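Local coordinates for GTN Reductase (Agrobacterium tumefaciens, PDB 5N6G), which probably acts as an FMN-dependent ene-reductase of the Old Yellow Enzyme family, reducing activated carbon-carbon double bonds with NADH or NADPH, at residues 181-186 with 236-241. Residues are numbered along the deposited sequence; the frame is centred on the assembly and turned at random.
Sequences NGYLIE and PANDIF. With 8OZ (2-Phenylacrylic acid), chain C; FMN (flavin mononucleotide), chain B.
The side-chain amide of N238 reaches over the turn at N181 and G182, its ND2 donating to N181 O at 2.9 Å. The bond is nearly straight, 170° at the hydrogen; the acceptor lies in the amide plane, and the donor meets the carbonyl almost end-on. At its other end the amide is fixed by OD1, which bonds to S126 OG. The same ND2 sits 3.2 Å from Y183 OH, with ring and amide planes inclined 54° to each other; the Y183 hydroxyl is hydrogen-bonded to Y65 OH. G182, which has no side chain, brings its CA to 3.9 Å from A237 O. In this eight-stranded TIM barrel the two segments follow strands 174-178 and 227-231; 181-186 contributes N181 and Y183 to the active-site pocket, and 236-241 packs behind them. There N181 ND2 donates to O of 2-phenylacrylic acid at 2.8 Å, a ligand also hydrogen-bonded to H178 NE2, while Y183 turns a ring edge to the carboxylate. N181 OD1 is held by T271. Farther from the ligand, the extended chain of I240 (chi1 -156°) carries CD1 to 3.8 Å from G182 CA and 3.6 Å from E186 O. E186 OE1 accepts from G182 N, met from above the carboxylate plane, and OE2 forms a salt bridge with K190 and a hydrogen bond with S232 OG. A water donates to both G182 O and N238 O.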
loop_
_atom_site.group_PDB
_atom_site.type_symbol
_atom_site.label_atom_id
_atom_site.label_comp_id
_atom_site.label_asym_id
_atom_site.label_seq_id
_atom_site.Cartn_x
_atom_site.Cartn_y
_atom_site.Cartn_z
ATOM N N ASN A 181 -1.737 6.355 4.107
ATOM C CA ASN A 181 -0.600 6.711 4.959
ATOM C C ASN A 181 0.115 7.997 4.549
ATOM O O ASN A 181 1.328 8.119 4.703
ATOM C CB ASN A 181 0.384 5.555 5.036
ATOM C CG ASN A 181 -0.257 4.320 5.615
ATOM O OD1 ASN A 181 -1.187 4.416 6.419
ATOM N ND2 ASN A 181 0.220 3.164 5.222
ATOM N N GLY A 182 -0.654 9.005 4.156
ATOM C CA GLY A 182 -0.073 10.333 3.958
ATOM C C GLY A 182 0.770 10.519 2.717
ATOM O O GLY A 182 1.494 11.513 2.647
ATOM N N TYR A 183 0.728 9.603 1.759
ATOM C CA TYR A 183 1.526 9.738 0.547
ATOM C C TYR A 183 0.749 10.545 -0.497
ATOM O O TYR A 183 -0.185 11.272 -0.160
ATOM C CB TYR A 183 2.010 8.364 0.095
ATOM C CG TYR A 183 2.990 7.821 1.131
ATOM C CD1 TYR A 183 4.213 8.428 1.334
ATOM C CD2 TYR A 183 2.667 6.735 1.938
ATOM C CE1 TYR A 183 5.122 7.945 2.275
ATOM C CE2 TYR A 183 3.566 6.263 2.901
ATOM C CZ TYR A 183 4.787 6.863 3.046
ATOM O OH TYR A 183 5.685 6.408 3.978
ATOM N N LEU A 184 1.192 10.525 -1.753
ATOM C CA LEU A 184 0.743 11.554 -2.705
ATOM C C LEU A 184 -0.777 11.617 -2.819
ATOM O O LEU A 184 -1.353 12.710 -2.810
ATOM C CB LEU A 184 1.352 11.322 -4.083
ATOM C CG LEU A 184 0.971 12.383 -5.132
ATOM C CD1 LEU A 184 1.562 13.732 -4.783
ATOM C CD2 LEU A 184 1.396 11.938 -6.549
ATOM N N ILE A 185 -1.434 10.477 -3.032
ATOM C CA ILE A 185 -2.872 10.516 -3.274
ATOM C C ILE A 185 -3.583 11.058 -2.049
ATOM O O ILE A 185 -4.507 11.874 -2.162
ATOM C CB ILE A 185 -3.393 9.130 -3.687
ATOM C CG1 ILE A 185 -2.776 8.728 -5.035
ATOM C CG2 ILE A 185 -4.914 9.150 -3.839
ATOM C CD1 ILE A 185 -3.072 7.304 -5.476
ATOM N N GLU A 186 -3.154 10.632 -0.859
ATOM C CA GLU A 186 -3.738 11.136 0.381
ATOM C C GLU A 186 -3.472 12.615 0.577
ATOM O O GLU A 186 -4.283 13.324 1.186
ATOM C CB GLU A 186 -3.189 10.402 1.601
ATOM C CG GLU A 186 -4.088 9.366 2.112
ATOM C CD GLU A 186 -3.987 9.130 3.621
ATOM O OE1 GLU A 186 -3.256 9.833 4.384
ATOM O OE2 GLU A 186 -4.683 8.192 4.023
ATOM N N PRO A 236 -2.644 9.203 11.228
ATOM C CA PRO A 236 -1.814 10.410 11.323
ATOM C C PRO A 236 -0.447 10.270 10.668
ATOM O O PRO A 236 0.410 11.147 10.839
ATOM C CB PRO A 236 -1.675 10.560 12.828
ATOM C CG PRO A 236 -1.613 9.157 13.337
ATOM C CD PRO A 236 -2.510 8.361 12.430
ATOM N N ALA A 237 -0.223 9.180 9.967
ATOM C CA ALA A 237 1.067 8.924 9.341
ATOM C C ALA A 237 1.525 10.109 8.497
ATOM O O ALA A 237 0.756 10.701 7.742
ATOM C CB ALA A 237 0.959 7.678 8.460
ATOM N N ASN A 238 2.822 10.401 8.586
ATOM C CA ASN A 238 3.469 11.381 7.723
ATOM C C ASN A 238 2.806 12.756 7.818
ATOM O O ASN A 238 2.706 13.503 6.835
ATOM C CB ASN A 238 3.548 10.854 6.295
ATOM C CG ASN A 238 4.484 9.655 6.214
ATOM O OD1 ASN A 238 5.630 9.742 6.674
ATOM N ND2 ASN A 238 3.976 8.517 5.760
ATOM N N ASP A 239 2.431 13.120 9.040
ATOM C CA ASP A 239 2.114 14.496 9.419
ATOM C C ASP A 239 0.820 15.015 8.796
ATOM O O ASP A 239 0.641 16.234 8.697
ATOM C CB ASP A 239 3.278 15.426 9.046
ATOM C CG ASP A 239 3.315 16.690 9.854
ATOM O OD1 ASP A 239 2.844 16.683 11.012
ATOM O OD2 ASP A 239 3.862 17.713 9.339
ATOM N N ILE A 240 -0.098 14.138 8.406
ATOM C CA ILE A 240 -1.297 14.511 7.660
ATOM C C ILE A 240 -2.479 14.592 8.617
ATOM O O ILE A 240 -2.472 13.972 9.694
ATOM C CB ILE A 240 -1.540 13.510 6.506
ATOM C CG1 ILE A 240 -2.352 14.153 5.398
ATOM C CG2 ILE A 240 -2.192 12.225 6.999
ATOM C CD1 ILE A 240 -2.145 13.485 4.061
ATOM N N PHE A 241 -3.456 15.436 8.278
ATOM C CA PHE A 241 -4.617 15.676 9.139
ATOM C C PHE A 241 -5.858 15.932 8.294
ATOM O O PHE A 241 -5.810 16.663 7.307
ATOM C CB PHE A 241 -4.380 16.865 10.088
ATOM C CG PHE A 241 -5.592 17.295 10.872
ATOM C CD1 PHE A 241 -5.896 16.722 12.105
ATOM C CD2 PHE A 241 -6.411 18.308 10.400
ATOM C CE1 PHE A 241 -7.027 17.147 12.831
ATOM C CE2 PHE A 241 -7.513 18.721 11.114
ATOM C CZ PHE A 241 -7.816 18.128 12.342
HETATM C C4 8OZ C . 7.180 2.210 7.083
HETATM C C5 8OZ C . 8.389 2.732 6.687
HETATM C C6 8OZ C . 8.494 3.357 5.465
HETATM C C7 8OZ C . 7.396 3.447 4.629
HETATM C C8 8OZ C . 3.663 3.252 4.584
HETATM C C 8OZ C . 5.205 2.625 2.781
HETATM O O 8OZ C . 2.687 3.112 3.887
HETATM C C1 8OZ C . 5.025 2.901 4.065
HETATM C C2 8OZ C . 6.175 2.907 5.011
HETATM C C3 8OZ C . 6.073 2.298 6.258
HETATM O O1 8OZ C . 3.592 3.729 5.803
HETATM N N1 FMN B . 1.864 0.133 4.710
HETATM C C2 FMN B . 1.779 0.334 3.354
HETATM O O2 FMN B . 0.700 0.645 2.801
HETATM N N3 FMN B . 2.900 0.160 2.572
HETATM C C4 FMN B . 4.163 -0.167 3.028
HETATM O O4 FMN B . 5.090 -0.343 2.238
HETATM C C4A FMN B . 4.251 -0.345 4.461
HETATM N N5 FMN B . 5.407 -0.690 4.971
HETATM C C5A FMN B . 5.442 -1.014 6.316
HETATM C C6 FMN B . 6.633 -1.493 6.849
HETATM C C7 FMN B . 6.696 -1.942 8.161
HETATM C C7M FMN B . 8.004 -2.482 8.684
HETATM C C8 FMN B . 5.554 -1.905 8.968
HETATM C C8M FMN B . 5.571 -2.441 10.373
HETATM C C9 FMN B . 4.362 -1.404 8.448
HETATM C C9A FMN B . 4.301 -0.969 7.125
HETATM N N10 FMN B . 3.083 -0.565 6.536
HETATM C C10 FMN B . 3.031 -0.218 5.214
HETATM C "C1'" FMN B . 1.848 -0.704 7.322
HETATM C "C2'" FMN B . 1.377 -2.152 7.341
HETATM O "O2'" FMN B . 0.986 -2.574 6.030
HETATM C "C3'" FMN B . 0.213 -2.393 8.303
HETATM O "O3'" FMN B . -0.863 -1.514 7.980
HETATM C "C4'" FMN B . 0.579 -2.188 9.771
HETATM O "O4'" FMN B . 1.742 -2.951 10.102
HETATM C "C5'" FMN B . -0.572 -2.521 10.703
HETATM O "O5'" FMN B . -0.927 -3.914 10.588
HETATM P P FMN B . -0.532 -5.055 11.674
HETATM O O1P FMN B . -1.213 -4.641 12.961
HETATM O O2P FMN B . 0.980 -4.980 11.806
HETATM O O3P FMN B . -1.037 -6.320 11.083
HETATM O O HOH W 1 1.971 13.700 4.203
#